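Local coordinates for protein cAMP factor (Mobiluncus curtisii, PDB 6JLC) that probably acts as a pore-forming toxin that contributes to the lysis of red blood cells in the CAMP hemolytic reaction, at residues 126-129 against 130-134; 135-138 against 139-143; 157-160 against 161-165; 191-194 against 195-199. All blocks are in the same frame, centred on the assembly; numbering follows the deposited sequence.

Contact 1 (126-129 against 130-134); sequences DSIS and DLRAT
Helix 121-139 packs beside helices 68-91 and 97-114 in the all-helical CAMP factor chain; on it I128 and R132 form an i to i+4 side-chain pair, side by side and pointing the same way. I128 CG2 packs over the centre of one face of the R132 guanidinium, 3.6 Å from R132 CZ. The R132 chain can reach back over this methyl because it is extended from CG to NE and leaves CA with CG beside its own backbone N (chi1 -68°). With one guanidinium face against the isoleucine, R132 NE is held from outside by a salt bridge to E80 of helix 68-91, which I128 touches through H76 and L77. Toward helix 97-114, D130 OD2 bonds to S106 OG. L131 leans back over the preceding turn, its CG 3.4 Å from S127 O. The backbone carries the i to i+4 bonds of the helix, such as A133 N to S129 O at 2.9 Å and R132 N to I128 O at 3.2 Å. D130 O has two donors, both from T134: T134 N and T134 OG1 approach from opposite faces of the carbonyl plane, the bond from T134 OG1 to D130 O measuring 2.7 Å.

Contact 2 (135-138 against 139-143); sequences YERV and STYRD
S139 grips the carbonyl of Y135 twice: S139 OG donates to Y135 O at 2.8 Å and S139 N at 3.0 Å, from opposite faces of the carbonyl plane. The same hydroxyl lies above one face of the Y135 ring, displaced toward the rim, with S139 OG 3.1 Å from Y135 CE2. Next along, R137 O takes T140 OG1 in the carbonyl plane at 3.0 Å, while T140 N reaches that oxygen from well above the plane. Spacing thus shortens from four residues to three as the chain runs out of helix 121-139 into the loop before helix 152-173, and Y141 N bonds to V138 O. Y141 turns its ring back against the last turn, with one face toward V138 CA, a CH-pi contact 3.8 Å from the ring centroid and 8° off its normal. R137 runs alongside this ring with its CD 3.4 Å from Y141 OH; beyond CD the chain bends (chi3 -22°), and the guanidinium stands 49° from the ring plane. Farther out, E102 of helix 97-114 receives both R137 NH1, in a salt bridge, and Y141 OH, while Y135 OH bonds to N91.

Contact 3 (157-160 against 161-165); sequences LLNK and AIWNT
N159 and W163 lie side by side and point the same way, yet their flat groups are steeply turned, the amide plane standing 70° from the indole plane. The amide meets the ring at its five-membered end: N159 OD1 sits at the indole edge, in its plane, 3.8 Å from W163 NE1, and N159 ND2 is at a similar 3.8 Å from W163 CD1. These separations amount to packing. N159 turns its amide toward the ring by setting CG roughly opposite its backbone N (chi1 -152°), while W163 carries its ring back over the previous turn, CD1 coming within 3.3 Å of N159 O. One residue back round the helix, L158 and I162 cross obliquely, with L158 CG 4.1 Å from I162 CD1; I162 CG1 also rests 3.3 Å from L158 O. Both pairs belong to helix 152-173, which with helices 179-197 and 203-222 forms the three-helix C-terminal part of the chain. The apolar pair faces inward: L158 touches I210, and I162 touches L213, both on helix 203-222. W163 instead lies on an exposed flank, where its ring makes a cation-pi contact with R166. K160 and N164 run alongside one another on a further flank, K160 CG approaching N164 ND2 at 4.0 Å. The K160 chain bends beyond CG, bringing NZ into a long, weak ion pair with E31 while R93, of like charge, is also near.

Contact 4 (191-194 against 195-199); sequences KAVR and VWFKA
V193 and F197, one turn apart on helix 179-197, make the close side-chain contact on its outer side: they lie side by side, pointing the same way, with V193 CG1 3.8 Å from F197 CD2. Setting CG1 opposite its backbone N (chi1 167°), V193 places that methyl beside the exposed phenyl ring. The ring also turns its edge to the backbone, V193 O lying in the ring plane 3.5 Å from F197 CD2. One face of the ring meets W196 CZ3, 3.2 Å above the F197 ring plane, offset toward the rim. F197 has a chi1 of -97°, off the usual staggered values, with W196 against one face and V193 at its edge.

The middle backbone bonds are sound, W196 N to A192 O and F197 N to V193 O both at 3.0 Å, while those at either end, V195 N to K191 O and K198 N to R194 O (N-H...O angle 130°), are weak. K198 is the first residue to depart from the helical backbone conformation. Its side chain, like those of K191 and R194, belongs to the exposed side: K198 NZ forms a salt bridge with E205, K191 NZ with E188, and R194 extends outward. A bound acetate, probably from the crystallisation liquor, lies about 4 Å from the side chain of V193. The tight packing is on the inner side, where A192 meets I162 and W196 meets L158 and N159. K155 NZ of helix 152-173 takes up W196 O and K198 O; A192 and V195 reach helix 203-222 through L213 and A209.

How the contacts relate
Following the chain from the N terminus, all four contacts are local and come in series; none nests in or crosses another, and none closes a long loop. Contact 1 adjoins contact 2 on helix 121-139, their centres 14 Å apart: the first packs beside helices 68-91 and 97-114, the second leads the chain into the loop that follows. Contact 3 follows on helix 152-173, its centre 32 Å from contact 1 and on the opposite side of the chain's centre. Contacts 3 and 4 touch directly across successive helices, N159 CB lying 3.4 Å from W196 NE1 and I162 CD1 3.8 Å from A192 O. The N-terminal and C-terminal helical parts are thus represented by separate pairs.

Contact 1 (126-129 against 130-134)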
loop_
_atom_site.group_PDB
_atom_site.type_symbol
_atom_site.label_atom_id
_atom_site.label_comp_id
_atom_site.label_asym_id
_atom_site.label_seq_id
_atom_site.Cartn_x
_atom_site.Cartn_y
_atom_site.Cartn_z
ATOM N N ASP A 126 9.172 -0.835 -21.160
ATOM C CA ASP A 126 8.237 0.262 -21.390
ATOM C C ASP A 126 7.237 0.387 -20.238
ATOM O O ASP A 126 6.776 1.497 -19.937
ATOM C CB ASP A 126 7.519 0.073 -22.728
ATOM C CG ASP A 126 8.422 0.380 -23.925
ATOM O OD1 ASP A 126 9.525 0.937 -23.734
ATOM O OD2 ASP A 126 8.032 0.051 -25.057
ATOM N N SER A 127 6.894 -0.723 -19.585
ATOM C CA SER A 127 6.045 -0.641 -18.392
ATOM C C SER A 127 6.747 0.096 -17.258
ATOM O O SER A 127 6.121 0.886 -16.537
ATOM C CB SER A 127 5.621 -2.038 -17.935
ATOM O OG SER A 127 4.866 -2.675 -18.956
ATOM N N ILE A 128 8.045 -0.167 -17.063
ATOM C CA ILE A 128 8.813 0.581 -16.070
ATOM C C ILE A 128 8.753 2.073 -16.384
ATOM O O ILE A 128 8.506 2.903 -15.499
ATOM C CB ILE A 128 10.262 0.060 -16.019
ATOM C CG1 ILE A 128 10.281 -1.366 -15.451
ATOM C CG2 ILE A 128 11.143 0.991 -15.199
ATOM C CD1 ILE A 128 11.632 -2.061 -15.533
ATOM N N SER A 129 8.959 2.437 -17.650
ATOM C CA SER A 129 8.898 3.844 -18.029
ATOM C C SER A 129 7.506 4.421 -17.793
ATOM O O SER A 129 7.366 5.586 -17.389
ATOM C CB SER A 129 9.299 4.006 -19.497
ATOM O OG SER A 129 10.660 3.657 -19.670
ATOM N N ASP A 130 6.463 3.623 -18.035
ATOM C CA ASP A 130 5.104 4.137 -17.886
ATOM C C ASP A 130 4.748 4.349 -16.419
ATOM O O ASP A 130 4.048 5.310 -16.083
ATOM C CB ASP A 130 4.108 3.186 -18.531
ATOM C CG ASP A 130 2.677 3.667 -18.392
ATOM O OD1 ASP A 130 2.327 4.686 -19.028
ATOM O OD2 ASP A 130 1.900 3.023 -17.653
ATOM N N LEU A 131 5.185 3.448 -15.537
ATOM C CA LEU A 131 4.979 3.681 -14.112
ATOM C C LEU A 131 5.631 4.990 -13.672
ATOM O O LEU A 131 5.022 5.781 -12.944
ATOM C CB LEU A 131 5.532 2.512 -13.304
ATOM C CG LEU A 131 4.775 1.189 -13.387
ATOM C CD1 LEU A 131 5.660 0.035 -12.869
ATOM C CD2 LEU A 131 3.469 1.271 -12.586
ATOM N N ARG A 132 6.867 5.243 -14.112
ATOM C CA ARG A 132 7.563 6.455 -13.689
ATOM C C ARG A 132 6.903 7.694 -14.269
ATOM O O ARG A 132 6.714 8.695 -13.563
ATOM C CB ARG A 132 9.033 6.397 -14.101
ATOM C CG ARG A 132 9.811 5.332 -13.329
ATOM C CD ARG A 132 11.156 5.048 -13.954
ATOM N NE ARG A 132 11.873 4.028 -13.204
ATOM C CZ ARG A 132 13.063 3.550 -13.544
ATOM N NH1 ARG A 132 13.668 4.001 -14.635
ATOM N NH2 ARG A 132 13.636 2.611 -12.802
ATOM N N ALA A 133 6.563 7.651 -15.555
ATOM C CA ALA A 133 5.920 8.795 -16.189
ATOM C C ALA A 133 4.572 9.083 -15.546
ATOM O O ALA A 133 4.197 10.252 -15.357
ATOM C CB ALA A 133 5.758 8.539 -17.685
ATOM N N THR A 134 3.832 8.029 -15.200
ATOM C CA THR A 134 2.510 8.222 -14.618
ATOM C C THR A 134 2.621 8.802 -13.217
ATOM O O THR A 134 1.885 9.732 -12.868
ATOM C CB THR A 134 1.733 6.904 -14.606
ATOM O OG1 THR A 134 1.594 6.435 -15.958
ATOM C CG2 THR A 134 0.341 7.113 -14.029
#

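Contact 2 (135-138 against 139-143)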
loop_
_atom_site.group_PDB
_atom_site.type_symbol
_atom_site.label_atom_id
_atom_site.label_comp_id
_atom_site.label_asym_id
_atom_site.label_seq_id
_atom_site.Cartn_x
_atom_site.Cartn_y
_atom_site.Cartn_z
ATOM N N TYR A 135 3.549 8.285 -12.414
ATOM C CA TYR A 135 3.743 8.847 -11.083
ATOM C C TYR A 135 4.106 10.321 -11.162
ATOM O O TYR A 135 3.545 11.150 -10.434
ATOM C CB TYR A 135 4.821 8.091 -10.320
ATOM C CG TYR A 135 4.964 8.660 -8.927
ATOM C CD1 TYR A 135 4.154 8.205 -7.892
ATOM C CD2 TYR A 135 5.860 9.697 -8.660
ATOM C CE1 TYR A 135 4.256 8.744 -6.618
ATOM C CE2 TYR A 135 5.957 10.242 -7.392
ATOM C CZ TYR A 135 5.151 9.759 -6.381
ATOM O OH TYR A 135 5.249 10.288 -5.117
ATOM N N GLU A 136 5.076 10.660 -12.017
ATOM C CA GLU A 136 5.493 12.054 -12.127
ATOM C C GLU A 136 4.337 12.939 -12.572
ATOM O O GLU A 136 4.154 14.039 -12.041
ATOM C CB GLU A 136 6.677 12.183 -13.084
ATOM C CG GLU A 136 7.250 13.590 -13.122
ATOM C CD GLU A 136 8.222 13.801 -14.262
ATOM O OE1 GLU A 136 9.434 13.570 -14.061
ATOM O OE2 GLU A 136 7.775 14.201 -15.357
ATOM N N ARG A 137 3.516 12.464 -13.518
ATOM C CA ARG A 137 2.395 13.273 -13.990
ATOM C C ARG A 137 1.373 13.519 -12.882
ATOM O O ARG A 137 1.000 14.663 -12.604
ATOM C CB ARG A 137 1.720 12.609 -15.186
ATOM C CG ARG A 137 0.553 13.423 -15.740
ATOM C CD ARG A 137 -0.309 12.607 -16.686
ATOM N NE ARG A 137 0.420 11.470 -17.227
ATOM C CZ ARG A 137 -0.006 10.217 -17.164
ATOM N NH1 ARG A 137 -1.173 9.939 -16.582
ATOM N NH2 ARG A 137 0.735 9.247 -17.685
ATOM N N VAL A 138 0.881 12.449 -12.253
ATOM C CA VAL A 138 -0.225 12.629 -11.313
ATOM C C VAL A 138 0.241 13.286 -10.022
ATOM O O VAL A 138 -0.596 13.769 -9.249
ATOM C CB VAL A 138 -0.937 11.293 -11.014
ATOM C CG1 VAL A 138 -1.325 10.602 -12.335
ATOM C CG2 VAL A 138 -0.057 10.400 -10.148
ATOM N N SER A 139 1.558 13.318 -9.772
ATOM C CA SER A 139 2.082 14.001 -8.590
ATOM C C SER A 139 1.787 15.489 -8.626
ATOM O O SER A 139 1.716 16.134 -7.575
ATOM C CB SER A 139 3.589 13.791 -8.474
ATOM O OG SER A 139 3.864 12.501 -7.976
ATOM N N THR A 140 1.638 16.047 -9.817
ATOM C CA THR A 140 1.328 17.454 -10.006
ATOM C C THR A 140 -0.168 17.723 -10.053
ATOM O O THR A 140 -0.564 18.877 -10.232
ATOM C CB THR A 140 1.968 17.969 -11.304
ATOM O OG1 THR A 140 1.133 17.607 -12.413
ATOM C CG2 THR A 140 3.352 17.376 -11.506
ATOM N N TYR A 141 -1.008 16.696 -9.940
ATOM C CA TYR A 141 -2.441 16.940 -9.945
ATOM C C TYR A 141 -2.841 17.684 -8.677
ATOM O O TYR A 141 -2.120 17.691 -7.676
ATOM C CB TYR A 141 -3.229 15.633 -10.047
ATOM C CG TYR A 141 -3.235 14.993 -11.426
ATOM C CD1 TYR A 141 -2.499 15.526 -12.475
ATOM C CD2 TYR A 141 -3.985 13.842 -11.666
ATOM C CE1 TYR A 141 -2.508 14.924 -13.723
ATOM C CE2 TYR A 141 -3.999 13.233 -12.911
ATOM C CZ TYR A 141 -3.262 13.774 -13.935
ATOM O OH TYR A 141 -3.285 13.162 -15.169
ATOM N N ARG A 142 -3.978 18.308 -8.699
ATOM C CA ARG A 142 -4.373 19.031 -7.529
ATOM C C ARG A 142 -4.805 18.182 -6.385
ATOM O O ARG A 142 -5.129 17.043 -6.531
ATOM C CB ARG A 142 -5.430 20.050 -7.829
ATOM C CG ARG A 142 -6.701 19.564 -8.429
ATOM C CD ARG A 142 -7.089 20.481 -9.585
ATOM N NE ARG A 142 -8.223 19.974 -10.355
ATOM C CZ ARG A 142 -9.359 19.563 -9.808
ATOM N NH1 ARG A 142 -9.516 19.608 -8.506
ATOM N NH2 ARG A 142 -10.336 19.121 -10.568
ATOM N N ASP A 143 -4.795 18.782 -5.223
ATOM C CA ASP A 143 -5.248 18.066 -4.044
ATOM C C ASP A 143 -6.766 18.150 -3.915
ATOM O O ASP A 143 -7.415 19.060 -4.442
ATOM C CB ASP A 143 -4.603 18.640 -2.785
ATOM C CG ASP A 143 -3.096 18.660 -2.864
ATOM O OD1 ASP A 143 -2.528 17.667 -3.369
ATOM O OD2 ASP A 143 -2.483 19.660 -2.421
#

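Contact 3 (157-160 against 161-165)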
loop_
_atom_site.group_PDB
_atom_site.type_symbol
_atom_site.label_atom_id
_atom_site.label_comp_id
_atom_site.label_asym_id
_atom_site.label_seq_id
_atom_site.Cartn_x
_atom_site.Cartn_y
_atom_site.Cartn_z
ATOM N N LEU A 157 -6.566 6.508 6.043
ATOM C CA LEU A 157 -5.886 7.234 7.119
ATOM C C LEU A 157 -6.750 7.286 8.380
ATOM O O LEU A 157 -6.247 7.136 9.501
ATOM C CB LEU A 157 -5.532 8.647 6.650
ATOM C CG LEU A 157 -4.652 9.484 7.585
ATOM C CD1 LEU A 157 -3.281 8.852 7.755
ATOM C CD2 LEU A 157 -4.526 10.921 7.078
ATOM N N LEU A 158 -8.049 7.437 8.228
ATOM C CA LEU A 158 -8.970 7.443 9.347
ATOM C C LEU A 158 -9.015 6.046 9.979
ATOM O O LEU A 158 -8.991 5.892 11.157
ATOM C CB LEU A 158 -10.341 7.858 8.908
ATOM C CG LEU A 158 -11.451 7.725 9.913
ATOM C CD1 LEU A 158 -11.095 8.359 11.231
ATOM C CD2 LEU A 158 -12.752 8.234 9.395
ATOM N N ASN A 159 -9.053 5.039 9.140
ATOM C CA ASN A 159 -9.070 3.674 9.624
ATOM C C ASN A 159 -7.821 3.359 10.389
ATOM O O ASN A 159 -7.862 2.714 11.378
ATOM C CB ASN A 159 -9.302 2.676 8.512
ATOM C CG ASN A 159 -9.967 1.413 9.004
ATOM O OD1 ASN A 159 -9.781 0.347 8.480
ATOM N ND2 ASN A 159 -10.730 1.553 10.013
ATOM N N LYS A 160 -6.695 3.838 9.903
ATOM C CA LYS A 160 -5.443 3.641 10.630
ATOM C C LYS A 160 -5.497 4.280 12.014
ATOM O O LYS A 160 -5.042 3.683 13.000
ATOM C CB LYS A 160 -4.272 4.204 9.822
ATOM C CG LYS A 160 -2.927 3.578 10.178
ATOM C CD LYS A 160 -1.891 3.795 9.080
ATOM C CE LYS A 160 -2.228 2.985 7.829
ATOM N NZ LYS A 160 -1.877 3.713 6.578
ATOM N N ALA A 161 -6.050 5.495 12.108
ATOM C CA ALA A 161 -6.179 6.153 13.404
ATOM C C ALA A 161 -7.118 5.382 14.327
ATOM O O ALA A 161 -6.854 5.260 15.528
ATOM C CB ALA A 161 -6.665 7.600 13.217
ATOM N N ILE A 162 -8.216 4.841 13.782
ATOM C CA ILE A 162 -9.119 4.034 14.597
ATOM C C ILE A 162 -8.379 2.827 15.154
ATOM O O ILE A 162 -8.441 2.528 16.354
ATOM C CB ILE A 162 -10.348 3.599 13.769
ATOM C CG1 ILE A 162 -11.197 4.825 13.393
ATOM C CG2 ILE A 162 -11.171 2.519 14.507
ATOM C CD1 ILE A 162 -12.278 4.523 12.356
ATOM N N TRP A 163 -7.669 2.107 14.289
ATOM C CA TRP A 163 -6.981 0.906 14.750
ATOM C C TRP A 163 -5.846 1.257 15.700
ATOM O O TRP A 163 -5.671 0.595 16.728
ATOM C CB TRP A 163 -6.475 0.104 13.557
ATOM C CG TRP A 163 -7.543 -0.746 12.998
ATOM C CD1 TRP A 163 -8.208 -0.565 11.818
ATOM C CD2 TRP A 163 -8.113 -1.909 13.611
ATOM N NE1 TRP A 163 -9.148 -1.555 11.653
ATOM C CE2 TRP A 163 -9.109 -2.393 12.739
ATOM C CE3 TRP A 163 -7.869 -2.592 14.812
ATOM C CZ2 TRP A 163 -9.865 -3.536 13.027
ATOM C CZ3 TRP A 163 -8.626 -3.726 15.099
ATOM C CH2 TRP A 163 -9.608 -4.184 14.209
ATOM N N ASN A 164 -5.081 2.309 15.382
ATOM C CA ASN A 164 -4.051 2.777 16.303
ATOM C C ASN A 164 -4.637 3.076 17.671
ATOM O O ASN A 164 -4.008 2.790 18.702
ATOM C CB ASN A 164 -3.359 4.032 15.766
ATOM C CG ASN A 164 -2.348 3.734 14.689
ATOM O OD1 ASN A 164 -1.890 2.598 14.545
ATOM N ND2 ASN A 164 -1.977 4.762 13.926
ATOM N N THR A 165 -5.842 3.665 17.708
ATOM C CA THR A 165 -6.435 4.027 18.996
ATOM C C THR A 165 -6.904 2.790 19.741
ATOM O O THR A 165 -6.758 2.706 20.965
ATOM C CB THR A 165 -7.590 5.013 18.794
ATOM O OG1 THR A 165 -7.118 6.145 18.056
ATOM C CG2 THR A 165 -8.150 5.483 20.126
#

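Contact 4 (191-194 against 195-199)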
loop_
_atom_site.group_PDB
_atom_site.type_symbol
_atom_site.label_atom_id
_atom_site.label_comp_id
_atom_site.label_asym_id
_atom_site.label_seq_id
_atom_site.Cartn_x
_atom_site.Cartn_y
_atom_site.Cartn_z
ATOM N N LYS A 191 -17.646 7.154 17.402
ATOM C CA LYS A 191 -17.924 8.313 16.559
ATOM C C LYS A 191 -17.052 8.310 15.315
ATOM O O LYS A 191 -17.531 8.582 14.208
ATOM C CB LYS A 191 -17.718 9.600 17.356
ATOM C CG LYS A 191 -18.551 9.676 18.626
ATOM C CD LYS A 191 -18.356 11.015 19.340
ATOM C CE LYS A 191 -18.874 10.960 20.776
ATOM N NZ LYS A 191 -18.609 12.225 21.524
ATOM N N ALA A 192 -15.767 7.989 15.470
ATOM C CA ALA A 192 -14.889 7.910 14.307
ATOM C C ALA A 192 -15.297 6.773 13.374
ATOM O O ALA A 192 -15.245 6.918 12.145
ATOM C CB ALA A 192 -13.434 7.754 14.761
ATOM N N VAL A 193 -15.693 5.624 13.936
ATOM C CA VAL A 193 -16.116 4.505 13.102
ATOM C C VAL A 193 -17.279 4.924 12.210
ATOM O O VAL A 193 -17.334 4.561 11.028
ATOM C CB VAL A 193 -16.477 3.284 13.976
ATOM C CG1 VAL A 193 -17.231 2.207 13.168
ATOM C CG2 VAL A 193 -15.222 2.678 14.642
ATOM N N ARG A 194 -18.220 5.705 12.755
ATOM C CA ARG A 194 -19.396 6.095 11.976
ATOM C C ARG A 194 -18.999 6.954 10.781
ATOM O O ARG A 194 -19.444 6.716 9.650
ATOM C CB ARG A 194 -20.402 6.827 12.871
ATOM C CG ARG A 194 -21.063 5.896 13.859
ATOM C CD ARG A 194 -22.323 6.482 14.482
ATOM N NE ARG A 194 -22.868 5.559 15.472
ATOM C CZ ARG A 194 -23.547 4.450 15.178
ATOM N NH1 ARG A 194 -23.789 4.122 13.913
ATOM N NH2 ARG A 194 -23.991 3.668 16.154
ATOM N N VAL A 195 -18.124 7.937 11.014
ATOM C CA VAL A 195 -17.566 8.736 9.925
ATOM C C VAL A 195 -16.947 7.834 8.871
ATOM O O VAL A 195 -17.196 7.989 7.668
ATOM C CB VAL A 195 -16.538 9.744 10.471
ATOM C CG1 VAL A 195 -15.922 10.548 9.325
ATOM C CG2 VAL A 195 -17.186 10.672 11.472
ATOM N N TRP A 196 -16.150 6.851 9.312
ATOM C CA TRP A 196 -15.472 5.961 8.377
ATOM C C TRP A 196 -16.463 5.175 7.521
ATOM O O TRP A 196 -16.197 4.902 6.345
ATOM C CB TRP A 196 -14.560 5.007 9.140
ATOM C CG TRP A 196 -13.818 4.052 8.267
ATOM C CD1 TRP A 196 -12.670 4.295 7.566
ATOM C CD2 TRP A 196 -14.172 2.696 7.999
ATOM N NE1 TRP A 196 -12.285 3.165 6.887
ATOM C CE2 TRP A 196 -13.192 2.169 7.140
ATOM C CE3 TRP A 196 -15.218 1.872 8.414
ATOM C CZ2 TRP A 196 -13.235 0.860 6.677
ATOM C CZ3 TRP A 196 -15.257 0.576 7.955
ATOM C CH2 TRP A 196 -14.273 0.080 7.098
ATOM N N PHE A 197 -17.603 4.798 8.095
ATOM C CA PHE A 197 -18.583 4.026 7.344
ATOM C C PHE A 197 -19.461 4.893 6.449
ATOM O O PHE A 197 -20.062 4.366 5.506
ATOM C CB PHE A 197 -19.463 3.229 8.306
ATOM C CG PHE A 197 -19.016 1.800 8.500
ATOM C CD1 PHE A 197 -19.363 0.816 7.583
ATOM C CD2 PHE A 197 -18.235 1.441 9.595
ATOM C CE1 PHE A 197 -18.957 -0.502 7.766
ATOM C CE2 PHE A 197 -17.839 0.127 9.788
ATOM C CZ PHE A 197 -18.189 -0.844 8.866
ATOM N N LYS A 198 -19.548 6.198 6.720
ATOM C CA LYS A 198 -20.423 7.087 5.958
ATOM C C LYS A 198 -19.846 7.290 4.564
ATOM O O LYS A 198 -18.802 7.929 4.405
ATOM C CB LYS A 198 -20.593 8.420 6.681
ATOM C CG LYS A 198 -21.175 9.507 5.794
ATOM C CD LYS A 198 -22.072 10.464 6.538
ATOM C CE LYS A 198 -21.276 11.558 7.203
ATOM N NZ LYS A 198 -22.124 12.754 7.480
ATOM N N ALA A 199 -20.529 6.752 3.548
ATOM C CA ALA A 199 -19.971 6.730 2.198
ATOM C C ALA A 199 -19.756 8.128 1.636
ATOM O O ALA A 199 -18.890 8.318 0.775
ATOM C CB ALA A 199 -20.882 5.934 1.266
#